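Local coordinates for nucleocapsid (Crimean-congo hemorrhagic fever virus, PDB 4AKL), which probably binds single- and double-stranded RNA, takes part in packaging the viral genome and cuts double-stranded DNA without sequence preference, at residues Lys132-Ile137 against Phe466-Asn471; Ile137-Arg140 against Asn144-Ala147; Tyr311-Lys316 against Ser386-Cys391; Arg428-Leu433 against Glu452-Gln457. All coordinates share one frame; numbering follows the deposited sequence.

Contact 1. Residues Lys132-Ile137 against Phe466-Asn471; sequences KWRKDI and FQNAYN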
loop_
_atom_site.group_PDB
_atom_site.type_symbol
_atom_site.label_atom_id
_atom_site.label_comp_id
_atom_site.label_asym_id
_atom_site.label_seq_id
_atom_site.Cartn_x
_atom_site.Cartn_y
_atom_site.Cartn_z
ATOM N N LYS A 132 -11.195 -2.564 -6.262
ATOM C CA LYS A 132 -12.644 -2.606 -6.407
ATOM C C LYS A 132 -13.350 -1.406 -5.754
ATOM O O LYS A 132 -14.214 -0.780 -6.382
ATOM C CB LYS A 132 -13.206 -3.906 -5.839
ATOM C CG LYS A 132 -14.745 -4.107 -6.092
ATOM C CD LYS A 132 -15.173 -5.561 -5.814
ATOM C CE LYS A 132 -16.721 -5.698 -5.639
ATOM N NZ LYS A 132 -17.428 -5.007 -6.709
ATOM N N TRP A 133 -12.976 -1.102 -4.505
ATOM C CA TRP A 133 -13.510 0.005 -3.783
ATOM C C TRP A 133 -13.328 1.273 -4.601
ATOM O O TRP A 133 -14.297 2.010 -4.781
ATOM C CB TRP A 133 -12.801 0.112 -2.442
ATOM C CG TRP A 133 -13.174 1.222 -1.550
ATOM C CD1 TRP A 133 -14.118 1.213 -0.549
ATOM C CD2 TRP A 133 -12.589 2.506 -1.532
ATOM N NE1 TRP A 133 -14.164 2.430 0.092
ATOM C CE2 TRP A 133 -13.230 3.252 -0.490
ATOM C CE3 TRP A 133 -11.588 3.116 -2.278
ATOM C CZ2 TRP A 133 -12.875 4.586 -0.185
ATOM C CZ3 TRP A 133 -11.234 4.460 -1.976
ATOM C CH2 TRP A 133 -11.893 5.163 -0.932
ATOM N N ARG A 134 -12.102 1.520 -5.088
ATOM C CA ARG A 134 -11.815 2.686 -5.904
ATOM C C ARG A 134 -12.714 2.769 -7.178
ATOM O O ARG A 134 -13.297 3.799 -7.449
ATOM C CB ARG A 134 -10.350 2.716 -6.312
ATOM C CG ARG A 134 -9.434 3.022 -5.182
ATOM C CD ARG A 134 -8.029 2.752 -5.497
ATOM N NE ARG A 134 -7.138 3.337 -4.435
ATOM C CZ ARG A 134 -6.439 4.470 -4.523
ATOM N NH1 ARG A 134 -6.455 5.232 -5.623
ATOM N NH2 ARG A 134 -5.670 4.842 -3.500
ATOM N N LYS A 135 -12.808 1.666 -7.920
ATOM C CA LYS A 135 -13.676 1.574 -9.078
ATOM C C LYS A 135 -15.173 1.801 -8.735
ATOM O O LYS A 135 -15.838 2.621 -9.361
ATOM C CB LYS A 135 -13.531 0.201 -9.768
ATOM C CG LYS A 135 -12.250 0.019 -10.661
ATOM C CD LYS A 135 -12.527 -0.886 -11.918
ATOM C CE LYS A 135 -13.440 -0.188 -12.980
ATOM N NZ LYS A 135 -13.554 -0.893 -14.344
ATOM N N ASP A 136 -15.681 1.062 -7.753
ATOM C CA ASP A 136 -17.099 1.130 -7.380
ATOM C C ASP A 136 -17.544 2.524 -6.941
ATOM O O ASP A 136 -18.617 2.954 -7.342
ATOM C CB ASP A 136 -17.438 0.105 -6.274
ATOM C CG ASP A 136 -17.369 -1.363 -6.779
ATOM O OD1 ASP A 136 -17.166 -1.611 -8.003
ATOM O OD2 ASP A 136 -17.509 -2.268 -5.938
ATOM N N ILE A 137 -16.734 3.236 -6.153
ATOM C CA ILE A 137 -17.175 4.568 -5.672
ATOM C C ILE A 137 -16.809 5.761 -6.616
ATOM O O ILE A 137 -17.081 6.940 -6.283
ATOM C CB ILE A 137 -16.705 4.841 -4.179
ATOM C CG1 ILE A 137 -15.187 5.215 -4.082
ATOM C CG2 ILE A 137 -17.063 3.652 -3.298
ATOM C CD1 ILE A 137 -14.749 5.710 -2.665
ATOM N N PHE A 466 -2.769 9.739 -2.613
ATOM C CA PHE A 466 -4.011 9.085 -3.000
ATOM C C PHE A 466 -3.905 8.134 -4.182
ATOM O O PHE A 466 -4.903 7.617 -4.609
ATOM C CB PHE A 466 -5.088 10.137 -3.230
ATOM C CG PHE A 466 -5.308 10.947 -2.015
ATOM C CD1 PHE A 466 -6.056 10.446 -0.981
ATOM C CD2 PHE A 466 -4.725 12.197 -1.879
ATOM C CE1 PHE A 466 -6.238 11.200 0.236
ATOM C CE2 PHE A 466 -4.902 12.931 -0.696
ATOM C CZ PHE A 466 -5.678 12.416 0.365
ATOM N N GLN A 467 -2.697 7.912 -4.662
ATOM C CA GLN A 467 -2.410 6.909 -5.668
ATOM C C GLN A 467 -2.212 5.552 -5.058
ATOM O O GLN A 467 -1.664 5.442 -3.999
ATOM C CB GLN A 467 -1.153 7.289 -6.478
ATOM C CG GLN A 467 -1.439 8.300 -7.525
ATOM C CD GLN A 467 -0.227 9.072 -7.996
ATOM O OE1 GLN A 467 0.836 9.113 -7.329
ATOM N NE2 GLN A 467 -0.379 9.720 -9.147
ATOM N N ASN A 468 -2.684 4.522 -5.730
ATOM C CA ASN A 468 -2.449 3.121 -5.357
ATOM C C ASN A 468 -1.384 2.660 -6.296
ATOM O O ASN A 468 -1.493 2.878 -7.535
ATOM C CB ASN A 468 -3.745 2.316 -5.467
ATOM C CG ASN A 468 -3.535 0.770 -5.437
ATOM O OD1 ASN A 468 -2.756 0.191 -6.226
ATOM N ND2 ASN A 468 -4.264 0.111 -4.554
ATOM N N ALA A 469 -0.344 2.021 -5.762
ATOM C CA ALA A 469 0.797 1.613 -6.610
ATOM C C ALA A 469 0.998 0.100 -6.645
ATOM O O ALA A 469 2.096 -0.372 -7.023
ATOM C CB ALA A 469 2.096 2.336 -6.159
ATOM N N TYR A 470 -0.045 -0.655 -6.287
ATOM C CA TYR A 470 0.045 -2.105 -6.266
ATOM C C TYR A 470 0.490 -2.690 -7.616
ATOM O O TYR A 470 1.346 -3.548 -7.594
ATOM C CB TYR A 470 -1.270 -2.789 -5.815
ATOM C CG TYR A 470 -1.159 -4.324 -5.826
ATOM C CD1 TYR A 470 -0.196 -4.954 -5.062
ATOM C CD2 TYR A 470 -2.009 -5.134 -6.589
ATOM C CE1 TYR A 470 -0.059 -6.311 -5.045
ATOM C CE2 TYR A 470 -1.878 -6.532 -6.563
ATOM C CZ TYR A 470 -0.889 -7.098 -5.782
ATOM O OH TYR A 470 -0.681 -8.448 -5.698
ATOM N N ASN A 471 -0.066 -2.219 -8.752
ATOM C CA ASN A 471 0.289 -2.742 -10.126
ATOM C C ASN A 471 1.477 -2.091 -10.834
ATOM O O ASN A 471 1.612 -2.210 -12.020
ATOM C CB ASN A 471 -0.938 -2.672 -11.078
ATOM C CG ASN A 471 -2.025 -3.573 -10.655
ATOM O OD1 ASN A 471 -1.784 -4.755 -10.395
ATOM N ND2 ASN A 471 -3.242 -3.050 -10.575
#
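One backbone carbonyl takes both terminal nitrogens of an arginine: R134 grips F466 O end-on, with NH1 of R134 at 3.0 Å from F466 O and NH2 of R134 at 3.1 Å from the same oxygen. F466 O lies nearly in the guanidinium plane, yet the two donors meet the carbonyl differently. NH1 is tilted 19° from the carbonyl plane, whereas NH2 stands well above it, 62° out and off any lone pair. The fork fixes the rotation of the guanidinium, and R134 reaches it by running straight out from CG to NE. N468 then covers one face of the flat group: its CB sits over the centre, 3.6 Å from R134 CZ. The side chain of N468 crosses that of R134 at a slant, with its amide turned steeply against the guanidinium. D305 fastens the two from outside, since its OD2 receives both NE of R134, in a salt bridge, and ND2 of N468; this carboxylate would be expected to balance the charge of the buried arginine. The oxygen of the same amide, OD1, accepts from Y470 N at 2.8 Å, an Asx turn. The contact joins the last turn of helix 120-136 to the loop that follows helix 450-460, with V307 of helix 306-316 packed against R134 and the F466 ring lying against helix 77-83.

Contact 2. Residues Ile137-Arg140 against Asn144-Ala147; sequences IGFR and NTAA
Apolar packing joins F139 and T145, whose side chains meet at about a right angle. CE2 of the F139 ring lies 3.8 Å from T145 CB, and the same ring atom is 3.9 Å from T145 CG2, the methyl being directed by a first torsion that keeps it beside the backbone N of T145. That torsion sets OG1 between the N and the carbonyl carbon, from where it bonds to N142 and to the backbone N of V141 in the short link between the segments. The backbone contributes a CA-H...O contact, R140 CA to T145 O at 3.4 Å, with an angle of 138° at the hydrogen; no direct conventional hydrogen bond spans the two segments. Farther out, R140 is deposited in two conformers, and in the one described its guanidinium has A146 CB over one face, near the rim, 3.4 Å from R140 NH1. In that conformer a water at the edge of the guanidinium accepts from R140 NH1 at 2.9 Å and from A147 N at 3.2 Å, a bridge that is tentative for the same reason. G138, with positive phi, belongs to the Schellman motif that ends helix 120-136. The turn that follows lies between that helix and strand 155-156, with W82 of helix 77-83 meeting the F139 ring and F466 touching both F139 and T145.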
loop_
_atom_site.group_PDB
_atom_site.type_symbol
_atom_site.label_atom_id
_atom_site.label_comp_id
_atom_site.label_asym_id
_atom_site.label_seq_id
_atom_site.Cartn_x
_atom_site.Cartn_y
_atom_site.Cartn_z
ATOM N N ILE A 137 -16.734 3.236 -6.153
ATOM C CA ILE A 137 -17.175 4.568 -5.672
ATOM C C ILE A 137 -16.809 5.761 -6.616
ATOM O O ILE A 137 -17.081 6.940 -6.283
ATOM C CB ILE A 137 -16.705 4.841 -4.179
ATOM C CG1 ILE A 137 -15.187 5.215 -4.082
ATOM C CG2 ILE A 137 -17.063 3.652 -3.298
ATOM C CD1 ILE A 137 -14.749 5.710 -2.665
ATOM N N GLY A 138 -16.209 5.458 -7.773
ATOM C CA GLY A 138 -15.628 6.489 -8.632
ATOM C C GLY A 138 -14.569 7.329 -7.946
ATOM O O GLY A 138 -14.600 8.546 -8.023
ATOM N N PHE A 139 -13.631 6.706 -7.248
ATOM C CA PHE A 139 -12.593 7.499 -6.531
ATOM C C PHE A 139 -11.709 8.305 -7.497
ATOM O O PHE A 139 -11.414 9.482 -7.238
ATOM C CB PHE A 139 -11.685 6.637 -5.618
ATOM C CG PHE A 139 -10.728 7.478 -4.753
ATOM C CD1 PHE A 139 -11.221 8.295 -3.743
ATOM C CD2 PHE A 139 -9.366 7.470 -4.978
ATOM C CE1 PHE A 139 -10.386 9.068 -2.995
ATOM C CE2 PHE A 139 -8.490 8.241 -4.215
ATOM C CZ PHE A 139 -8.988 9.050 -3.238
ATOM N N ARG A 140 -11.308 7.675 -8.609
ATOM C CA ARG A 140 -10.445 8.314 -9.594
ATOM C C ARG A 140 -11.114 9.529 -10.231
ATOM O O ARG A 140 -12.090 9.371 -10.895
ATOM C CB ARG A 140 -10.057 7.314 -10.716
ATOM C CG ARG A 140 -8.936 7.823 -11.632
ATOM C CD ARG A 140 -8.931 7.171 -12.993
ATOM N NE ARG A 140 -8.032 7.878 -13.895
ATOM C CZ ARG A 140 -6.919 7.386 -14.433
ATOM N NH1 ARG A 140 -6.520 6.145 -14.193
ATOM N NH2 ARG A 140 -6.200 8.158 -15.226
ATOM N N ASN A 144 -3.661 11.975 -9.882
ATOM C CA ASN A 144 -3.306 11.931 -8.433
ATOM C C ASN A 144 -4.166 10.947 -7.654
ATOM O O ASN A 144 -3.778 10.538 -6.597
ATOM C CB ASN A 144 -3.431 13.329 -7.794
ATOM C CG ASN A 144 -2.356 14.332 -8.293
ATOM O OD1 ASN A 144 -1.258 13.943 -8.792
ATOM N ND2 ASN A 144 -2.660 15.646 -8.124
ATOM N N THR A 145 -5.341 10.568 -8.181
ATOM C CA THR A 145 -6.257 9.643 -7.497
ATOM C C THR A 145 -6.415 8.320 -8.246
ATOM O O THR A 145 -7.426 7.633 -8.086
ATOM C CB THR A 145 -7.616 10.334 -7.290
ATOM O OG1 THR A 145 -8.094 10.877 -8.551
ATOM C CG2 THR A 145 -7.496 11.462 -6.187
ATOM N N ALA A 146 -5.421 7.977 -9.064
ATOM C CA ALA A 146 -5.450 6.786 -9.918
ATOM C C ALA A 146 -4.738 5.616 -9.307
ATOM O O ALA A 146 -3.934 5.777 -8.377
ATOM C CB ALA A 146 -4.809 7.096 -11.355
ATOM N N ALA A 147 -5.058 4.427 -9.835
ATOM C CA ALA A 147 -4.275 3.210 -9.586
ATOM C C ALA A 147 -3.180 3.177 -10.628
ATOM O O ALA A 147 -3.451 3.147 -11.809
ATOM C CB ALA A 147 -5.151 1.971 -9.677
HETATM O O HOH W 1 -7.269 4.344 -12.108
#

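Contact 3. Residues Tyr311-Lys316 against Ser386-Cys391; sequences YYWLYK and SEMGVC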
loop_
_atom_site.group_PDB
_atom_site.type_symbol
_atom_site.label_atom_id
_atom_site.label_comp_id
_atom_site.label_asym_id
_atom_site.label_seq_id
_atom_site.Cartn_x
_atom_site.Cartn_y
_atom_site.Cartn_z
ATOM N N TYR A 311 -10.442 4.279 5.090
ATOM C CA TYR A 311 -11.892 4.152 5.085
ATOM C C TYR A 311 -12.327 2.853 5.809
ATOM O O TYR A 311 -13.375 2.828 6.504
ATOM C CB TYR A 311 -12.457 4.235 3.652
ATOM C CG TYR A 311 -12.919 5.632 3.320
ATOM C CD1 TYR A 311 -14.149 6.071 3.723
ATOM C CD2 TYR A 311 -12.105 6.525 2.641
ATOM C CE1 TYR A 311 -14.590 7.369 3.439
ATOM C CE2 TYR A 311 -12.523 7.812 2.358
ATOM C CZ TYR A 311 -13.762 8.229 2.761
ATOM O OH TYR A 311 -14.141 9.497 2.505
ATOM N N TYR A 312 -11.528 1.796 5.668
ATOM C CA TYR A 312 -11.779 0.577 6.380
ATOM C C TYR A 312 -11.785 0.844 7.907
ATOM O O TYR A 312 -12.634 0.311 8.639
ATOM C CB TYR A 312 -10.741 -0.464 6.019
ATOM C CG TYR A 312 -10.876 -1.715 6.804
ATOM C CD1 TYR A 312 -12.017 -2.502 6.693
ATOM C CD2 TYR A 312 -9.869 -2.130 7.673
ATOM C CE1 TYR A 312 -12.164 -3.684 7.433
ATOM C CE2 TYR A 312 -10.012 -3.334 8.435
ATOM C CZ TYR A 312 -11.144 -4.092 8.306
ATOM O OH TYR A 312 -11.296 -5.260 9.049
ATOM N N TRP A 313 -10.850 1.679 8.380
ATOM C CA TRP A 313 -10.745 1.949 9.818
ATOM C C TRP A 313 -11.912 2.778 10.282
ATOM O O TRP A 313 -12.437 2.530 11.369
ATOM C CB TRP A 313 -9.380 2.577 10.195
ATOM C CG TRP A 313 -8.223 1.615 9.937
ATOM C CD1 TRP A 313 -8.226 0.237 10.134
ATOM C CD2 TRP A 313 -6.951 1.933 9.407
ATOM N NE1 TRP A 313 -7.019 -0.296 9.782
ATOM C CE2 TRP A 313 -6.211 0.724 9.328
ATOM C CE3 TRP A 313 -6.345 3.127 9.008
ATOM C CZ2 TRP A 313 -4.925 0.679 8.870
ATOM C CZ3 TRP A 313 -5.068 3.083 8.543
ATOM C CH2 TRP A 313 -4.358 1.865 8.473
ATOM N N LEU A 314 -12.328 3.745 9.476
ATOM C CA LEU A 314 -13.562 4.447 9.766
ATOM C C LEU A 314 -14.738 3.480 9.894
ATOM O O LEU A 314 -15.479 3.522 10.883
ATOM C CB LEU A 314 -13.894 5.425 8.689
ATOM C CG LEU A 314 -13.046 6.634 8.425
ATOM C CD1 LEU A 314 -13.780 7.464 7.346
ATOM C CD2 LEU A 314 -12.781 7.463 9.714
ATOM N N TYR A 315 -14.883 2.589 8.917
ATOM C CA TYR A 315 -15.946 1.588 8.959
ATOM C C TYR A 315 -15.849 0.755 10.248
ATOM O O TYR A 315 -16.813 0.685 10.999
ATOM C CB TYR A 315 -15.938 0.754 7.672
ATOM C CG TYR A 315 -16.600 -0.535 7.792
ATOM C CD1 TYR A 315 -18.005 -0.641 7.713
ATOM C CD2 TYR A 315 -15.871 -1.671 7.977
ATOM C CE1 TYR A 315 -18.632 -1.913 7.819
ATOM C CE2 TYR A 315 -16.497 -2.925 8.094
ATOM C CZ TYR A 315 -17.865 -3.027 8.012
ATOM O OH TYR A 315 -18.449 -4.290 8.129
ATOM N N LYS A 316 -14.683 0.176 10.528
ATOM C CA LYS A 316 -14.516 -0.630 11.723
ATOM C C LYS A 316 -14.761 0.104 13.028
ATOM O O LYS A 316 -15.203 -0.512 13.948
ATOM C CB LYS A 316 -13.121 -1.244 11.802
ATOM C CG LYS A 316 -12.870 -2.279 10.789
ATOM C CD LYS A 316 -13.833 -3.537 10.909
ATOM C CE LYS A 316 -13.269 -4.553 11.894
ATOM N NZ LYS A 316 -13.926 -5.872 11.709
ATOM N N SER A 386 -1.315 8.449 11.033
ATOM C CA SER A 386 -0.889 9.401 10.015
ATOM C C SER A 386 -1.493 9.132 8.590
ATOM O O SER A 386 -1.681 10.064 7.846
ATOM C CB SER A 386 0.655 9.490 9.935
ATOM O OG SER A 386 1.243 8.251 9.561
ATOM N N GLU A 387 -1.821 7.867 8.262
ATOM C CA GLU A 387 -2.476 7.502 6.991
ATOM C C GLU A 387 -3.860 8.125 6.978
ATOM O O GLU A 387 -4.241 8.769 6.022
ATOM C CB GLU A 387 -2.618 5.980 6.830
ATOM C CG GLU A 387 -1.320 5.169 6.873
ATOM C CD GLU A 387 -0.553 5.259 5.601
ATOM O OE1 GLU A 387 -1.174 5.143 4.569
ATOM O OE2 GLU A 387 0.671 5.420 5.623
ATOM N N MET A 388 -4.597 7.932 8.067
ATOM C CA MET A 388 -5.904 8.577 8.224
ATOM C C MET A 388 -5.763 10.093 8.240
ATOM O O MET A 388 -6.600 10.788 7.665
ATOM C CB MET A 388 -6.585 8.115 9.522
ATOM C CG MET A 388 -6.808 6.648 9.619
ATOM S SD MET A 388 -7.724 6.145 11.128
ATOM C CE MET A 388 -9.331 6.645 10.604
ATOM N N GLY A 389 -4.694 10.611 8.869
ATOM C CA GLY A 389 -4.492 12.043 8.981
ATOM C C GLY A 389 -4.291 12.709 7.598
ATOM O O GLY A 389 -4.823 13.764 7.356
ATOM N N VAL A 390 -3.521 12.111 6.708
ATOM C CA VAL A 390 -3.381 12.723 5.388
ATOM C C VAL A 390 -4.704 12.688 4.589
ATOM O O VAL A 390 -4.993 13.598 3.831
ATOM C CB VAL A 390 -2.195 12.134 4.563
ATOM C CG1 VAL A 390 -2.485 10.706 4.119
ATOM C CG2 VAL A 390 -1.894 13.013 3.392
ATOM N N CYS A 391 -5.536 11.665 4.787
ATOM C CA CYS A 391 -6.820 11.633 4.071
ATOM C C CYS A 391 -7.906 12.592 4.562
ATOM O O CYS A 391 -8.655 13.182 3.765
ATOM C CB CYS A 391 -7.381 10.225 4.153
ATOM S SG CYS A 391 -6.439 8.903 3.451
#
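Bent at chi3 (76°), the otherwise extended M388 side chain carries CE toward L314, while its CG and sulfur stay beside W313. The indole is brought to meet them by a first torsion that places W313 CG beside its backbone N. M388 CG approaches the rim of the ring near its plane, 3.6 Å from W313 CE3, and the sulfur follows at 3.9 Å between M388 SD and W313 CE3. This is a Met-aromatic contact of the oblique kind: SD of M388 lies 5.2 Å from the centroid of the six-membered ring of W313, along a line 68° off the normal, so the sulfur is neither over the face nor squarely at the edge. The contact belongs to the largely helical nucleocapsid, where the segments 311-316 and 386-391, on helices 306-316 and 385-392, cross nearly at right angles (103°), their axes 10.7 Å apart at closest approach. The methionine bridges much of that gap. CE of M388 meets L314 CD2 at 3.7 Å, the two side chains passing each other in opposite directions. E387 adds only its CB, at the same indole edge and 4.2 Å from W313 CZ3; its carboxylate bends away to T306 and K411. The indole N-H points to the carbonyl of A378. Helix 324-336 closes over the methionine and leucine, with L331 against M388 and both F324 and V327 against L314.

Contact 4. Residues Arg428-Leu433 against Glu452-Gln457; sequences RTIVKL and EHLLHQ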
loop_
_atom_site.group_PDB
_atom_site.type_symbol
_atom_site.label_atom_id
_atom_site.label_comp_id
_atom_site.label_asym_id
_atom_site.label_seq_id
_atom_site.Cartn_x
_atom_site.Cartn_y
_atom_site.Cartn_z
ATOM N N ARG A 428 14.825 16.145 -1.014
ATOM C CA ARG A 428 15.575 16.850 0.023
ATOM C C ARG A 428 14.945 16.646 1.406
ATOM O O ARG A 428 15.664 16.420 2.376
ATOM C CB ARG A 428 15.714 18.321 -0.286
ATOM C CG ARG A 428 16.714 18.567 -1.397
ATOM C CD ARG A 428 16.910 20.024 -1.658
ATOM N NE ARG A 428 15.940 20.553 -2.632
ATOM C CZ ARG A 428 15.084 21.581 -2.448
ATOM N NH1 ARG A 428 15.005 22.272 -1.305
ATOM N NH2 ARG A 428 14.292 21.922 -3.438
ATOM N N THR A 429 13.625 16.705 1.465
ATOM C CA THR A 429 12.901 16.662 2.712
ATOM C C THR A 429 12.877 15.246 3.330
ATOM O O THR A 429 12.971 15.106 4.564
ATOM C CB THR A 429 11.482 17.166 2.479
ATOM O OG1 THR A 429 11.542 18.461 1.874
ATOM C CG2 THR A 429 10.646 17.194 3.804
ATOM N N ILE A 430 12.731 14.213 2.491
ATOM C CA ILE A 430 12.838 12.812 2.912
ATOM C C ILE A 430 14.188 12.535 3.566
ATOM O O ILE A 430 14.258 11.945 4.613
ATOM C CB ILE A 430 12.648 11.849 1.714
ATOM C CG1 ILE A 430 11.170 11.804 1.280
ATOM C CG2 ILE A 430 13.090 10.425 2.057
ATOM C CD1 ILE A 430 10.845 11.032 -0.024
ATOM N N VAL A 431 15.254 12.984 2.908
ATOM C CA VAL A 431 16.646 12.810 3.350
ATOM C C VAL A 431 16.918 13.515 4.686
ATOM O O VAL A 431 17.579 12.951 5.596
ATOM C CB VAL A 431 17.638 13.345 2.239
ATOM C CG1 VAL A 431 18.973 13.639 2.789
ATOM C CG2 VAL A 431 17.714 12.361 1.102
ATOM N N LYS A 432 16.418 14.740 4.801
ATOM C CA LYS A 432 16.631 15.503 5.993
ATOM C C LYS A 432 15.911 14.802 7.143
ATOM O O LYS A 432 16.459 14.769 8.246
ATOM C CB LYS A 432 16.221 16.971 5.860
ATOM C CG LYS A 432 17.143 17.925 6.668
ATOM C CD LYS A 432 18.554 17.984 5.985
ATOM C CE LYS A 432 19.297 19.251 6.149
ATOM N NZ LYS A 432 20.114 19.376 7.377
ATOM N N LEU A 433 14.737 14.198 6.901
ATOM C CA LEU A 433 14.064 13.434 7.972
ATOM C C LEU A 433 14.832 12.174 8.380
ATOM O O LEU A 433 14.872 11.822 9.575
ATOM C CB LEU A 433 12.659 13.036 7.629
ATOM C CG LEU A 433 11.715 14.215 7.571
ATOM C CD1 LEU A 433 10.517 13.859 6.709
ATOM C CD2 LEU A 433 11.276 14.674 8.979
ATOM N N GLU A 452 12.324 6.009 4.795
ATOM C CA GLU A 452 12.628 4.982 3.769
ATOM C C GLU A 452 11.382 4.540 2.978
ATOM O O GLU A 452 11.462 4.392 1.745
ATOM C CB GLU A 452 13.332 3.767 4.373
ATOM C CG GLU A 452 14.715 4.111 4.802
ATOM C CD GLU A 452 15.472 2.980 5.395
ATOM O OE1 GLU A 452 14.946 1.875 5.422
ATOM O OE2 GLU A 452 16.617 3.203 5.839
ATOM N N HIS A 453 10.248 4.358 3.685
ATOM C CA HIS A 453 8.936 4.040 3.084
ATOM C C HIS A 453 8.599 5.190 2.109
ATOM O O HIS A 453 8.175 4.961 0.986
ATOM C CB HIS A 453 7.938 3.888 4.266
ATOM C CG HIS A 453 6.529 3.520 3.918
ATOM N ND1 HIS A 453 6.184 2.362 3.237
ATOM C CD2 HIS A 453 5.363 4.143 4.212
ATOM C CE1 HIS A 453 4.864 2.309 3.113
ATOM N NE2 HIS A 453 4.342 3.377 3.698
ATOM N N LEU A 454 8.807 6.436 2.569
ATOM C CA LEU A 454 8.544 7.590 1.715
ATOM C C LEU A 454 9.430 7.601 0.445
ATOM O O LEU A 454 8.929 7.833 -0.618
ATOM C CB LEU A 454 8.701 8.900 2.461
ATOM C CG LEU A 454 7.631 9.278 3.494
ATOM C CD1 LEU A 454 8.161 10.524 4.278
ATOM C CD2 LEU A 454 6.187 9.530 2.914
ATOM N N LEU A 455 10.722 7.350 0.576
ATOM C CA LEU A 455 11.617 7.275 -0.593
ATOM C C LEU A 455 11.206 6.194 -1.588
ATOM O O LEU A 455 11.208 6.405 -2.800
ATOM C CB LEU A 455 13.072 7.038 -0.162
ATOM C CG LEU A 455 14.149 7.022 -1.278
ATOM C CD1 LEU A 455 14.150 8.305 -2.065
ATOM C CD2 LEU A 455 15.552 6.737 -0.713
ATOM N N HIS A 456 10.867 5.043 -1.051
ATOM C CA HIS A 456 10.445 3.890 -1.837
ATOM C C HIS A 456 9.277 4.291 -2.717
ATOM O O HIS A 456 9.311 4.121 -3.911
ATOM C CB HIS A 456 10.071 2.746 -0.904
ATOM C CG HIS A 456 9.731 1.494 -1.610
ATOM N ND1 HIS A 456 10.690 0.639 -2.119
ATOM C CD2 HIS A 456 8.536 0.946 -1.907
ATOM C CE1 HIS A 456 10.088 -0.383 -2.704
ATOM N NE2 HIS A 456 8.782 -0.222 -2.580
ATOM N N GLN A 457 8.276 4.872 -2.088
ATOM C CA GLN A 457 7.094 5.360 -2.758
ATOM C C GLN A 457 7.363 6.422 -3.788
ATOM O O GLN A 457 6.710 6.422 -4.786
ATOM C CB GLN A 457 6.097 5.867 -1.733
ATOM C CG GLN A 457 5.483 4.651 -1.041
ATOM C CD GLN A 457 4.677 5.008 0.084
ATOM O OE1 GLN A 457 3.889 5.960 0.038
ATOM N NE2 GLN A 457 4.836 4.265 1.142
#
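I430 fits against the backbone between L454 and L455, joining the two arms of a helical hairpin: helices 425-440 and 450-460 follow each other in the chain, and here the segments run in roughly opposite directions. The backbones come close, with 6.7 Å between I430 CA and L455 CA, which lets one branched side chain span the gap. Its two branches take different partners. The longer one leans obliquely across L454, so that CG1 of I430 lies 4.0 Å from L454 CB and the terminal CD1 of I430 is 3.9 Å from that same CB. The shorter one, CG2, meets L455 CB at 4.0 Å, and the side chains of I430 and L455 stand at about a right angle to each other. The two leucines, successive on their helix, also differ in first torsion: L454 has CG beside its backbone N (chi1 -72°), whereas in L455 CG is anti to the N (chi1 -176°). Their branched ends lie apart, while their CB atoms bear on the isoleucine. The contact is purely apolar and buried. M169 of helix 163-181 packs on I430, and I413 from the preceding loop touches both L454 and L433; L67 of helix 56-71 lies against L433. At the tip of the isoleucine, CD1 of I430 rests on the peptide link of the facing helix, 3.7 Å from L454 C and likewise 3.7 Å from L455 N.

From the N terminus, contact 1 opens first, at the end of helix 120-136; contact 2 starts from the shared residue I137 and closes within a few residues. Contacts 3 and 4 follow in series, pairing helix 306-316 with 385-392 and then helix 425-440 with 450-460. Contact 1 closes last, when 466-471 returns to its starting helix, so its long loop encloses both later helix pairs and none cross. Contacts 1 and 2 form one cluster, linked by R134 O to F139 N and N468 N to A146 O. Contact 3 touches contact 1 through W133 on Y311 and the F466 ring on V390 and C391, whereas contact 4 stays apart, its centre about 23 Å from that of contact 1.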